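Local coordinates for single-strand DNA-binding protein (PDB 3BTP) that binds single-stranded DNA regardless of its sequence and mediates the nuclear uptake of the transferred T-DNA strand during plant transformation, at residues Q422-Q426 and V427-V431. Numbering follows the deposited sequence.
Sequences QLMDQ and VGLPV
A Schellman motif closes helix 417-427, with Met424 and Leu429 joined across the turn through both backbone and side chain. The last i+4 bond of good geometry runs from Val427 N to Leu423 O (2.9 Å). Beyond it Leu429 N bonds to Met424 O at 3.0 Å, the 6→1 bond of the motif, with an N-H...O angle of 148°, and Gly428 N adds a weak bond to the same oxygen. The 5→2 bond of the motif, Gly428 N to Asp425 O, is long and weak (3.4 Å). At the C-prime position, with its positive phi of 89°, Gly428 suits the place because it has no CB to crowd the carbonyl oxygen before it. Gly428 O accepts a hydrogen bond from Lys388 NZ.

Met424 sets CG anti to its carbonyl carbon (chi1 -58°), and two further bends carry the flexible thioether over to Leu429. Apolar side chains suit the buried side: Leu423 and Met424 rest on Val398 of strand 396-399, while Val427 and Leu429 meet Val371 of helix 371-377. Leu423 CD2 lies 4.3 Å from Val427 CG1, one helical turn on. Farther along, Val431 CG1 approaches Met424 CB, and the methyl CE of Met424 sits 3.6 Å from Leu429 CB.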
loop_
_atom_site.group_PDB
_atom_site.type_symbol
_atom_site.label_atom_id
_atom_site.label_comp_id
_atom_site.label_asym_id
_atom_site.label_seq_id
_atom_site.Cartn_x
_atom_site.Cartn_y
_atom_site.Cartn_z
ATOM N N GLN A 422 -17.856 10.824 -17.262
ATOM C CA GLN A 422 -17.390 11.224 -15.931
ATOM C C GLN A 422 -16.364 10.243 -15.243
ATOM O O GLN A 422 -15.337 10.658 -14.658
ATOM C CB GLN A 422 -18.622 11.388 -15.048
ATOM C CG GLN A 422 -19.341 12.715 -15.264
ATOM C CD GLN A 422 -20.821 12.583 -14.969
ATOM O OE1 GLN A 422 -21.209 11.934 -13.992
ATOM N NE2 GLN A 422 -21.663 13.153 -15.843
ATOM N N LEU A 423 -16.653 8.940 -15.342
ATOM C CA LEU A 423 -15.806 7.910 -14.765
ATOM C C LEU A 423 -14.445 7.940 -15.457
ATOM O O LEU A 423 -13.403 7.844 -14.821
ATOM C CB LEU A 423 -16.416 6.543 -14.980
ATOM C CG LEU A 423 -15.664 5.445 -14.288
ATOM C CD1 LEU A 423 -16.716 4.491 -13.653
ATOM C CD2 LEU A 423 -14.692 4.721 -15.306
ATOM N N MET A 424 -14.472 8.049 -16.773
ATOM C CA MET A 424 -13.229 7.930 -17.538
ATOM C C MET A 424 -12.360 9.171 -17.344
ATOM O O MET A 424 -11.187 9.015 -17.132
ATOM C CB MET A 424 -13.509 7.562 -19.022
ATOM C CG MET A 424 -14.308 6.232 -19.175
ATOM S SD MET A 424 -13.341 4.718 -18.925
ATOM C CE MET A 424 -12.479 4.672 -20.466
ATOM N N ASP A 425 -12.936 10.370 -17.297
ATOM C CA ASP A 425 -12.198 11.603 -16.921
ATOM C C ASP A 425 -11.663 11.532 -15.476
ATOM O O ASP A 425 -10.502 11.848 -15.237
ATOM C CB ASP A 425 -13.054 12.878 -17.242
ATOM C CG ASP A 425 -12.653 14.199 -16.399
ATOM O OD1 ASP A 425 -11.617 14.254 -15.661
ATOM O OD2 ASP A 425 -13.430 15.228 -16.485
ATOM N N GLN A 426 -12.466 11.057 -14.524
ATOM C CA GLN A 426 -12.047 11.010 -13.133
ATOM C C GLN A 426 -10.920 10.029 -12.983
ATOM O O GLN A 426 -9.998 10.254 -12.234
ATOM C CB GLN A 426 -13.210 10.570 -12.227
ATOM C CG GLN A 426 -13.007 10.789 -10.708
ATOM C CD GLN A 426 -14.324 10.571 -9.888
ATOM O OE1 GLN A 426 -15.018 9.526 -10.047
ATOM N NE2 GLN A 426 -14.667 11.563 -9.005
ATOM N N VAL A 427 -10.993 8.909 -13.681
ATOM C CA VAL A 427 -9.978 7.886 -13.491
ATOM C C VAL A 427 -8.717 8.084 -14.365
ATOM O O VAL A 427 -7.689 7.471 -14.099
ATOM C CB VAL A 427 -10.595 6.458 -13.606
ATOM C CG1 VAL A 427 -10.538 5.926 -15.072
ATOM C CG2 VAL A 427 -9.911 5.542 -12.616
ATOM N N GLY A 428 -8.800 8.924 -15.392
ATOM C CA GLY A 428 -7.656 9.179 -16.281
ATOM C C GLY A 428 -7.497 8.259 -17.483
ATOM O O GLY A 428 -6.414 8.111 -18.025
ATOM N N LEU A 429 -8.595 7.670 -17.938
ATOM C CA LEU A 429 -8.576 6.839 -19.123
ATOM C C LEU A 429 -9.169 7.605 -20.300
ATOM O O LEU A 429 -10.060 8.486 -20.100
ATOM C CB LEU A 429 -9.297 5.492 -18.880
ATOM C CG LEU A 429 -8.567 4.483 -17.959
ATOM C CD1 LEU A 429 -9.441 3.332 -17.720
ATOM C CD2 LEU A 429 -7.225 3.968 -18.503
ATOM N N PRO A 430 -8.656 7.322 -21.519
ATOM C CA PRO A 430 -9.242 7.993 -22.708
ATOM C C PRO A 430 -10.557 7.322 -23.157
ATOM O O PRO A 430 -10.653 6.103 -23.170
ATOM C CB PRO A 430 -8.126 7.896 -23.751
ATOM C CG PRO A 430 -7.467 6.495 -23.403
ATOM C CD PRO A 430 -7.541 6.401 -21.873
ATOM N N VAL A 431 -11.559 8.148 -23.478
ATOM C CA VAL A 431 -12.867 7.749 -23.967
ATOM C C VAL A 431 -12.912 6.861 -25.244
ATOM O O VAL A 431 -13.907 6.170 -25.488
ATOM C CB VAL A 431 -13.774 8.986 -24.088
ATOM C CG1 VAL A 431 -13.966 9.638 -22.700
ATOM C CG2 VAL A 431 -13.195 9.978 -25.165
#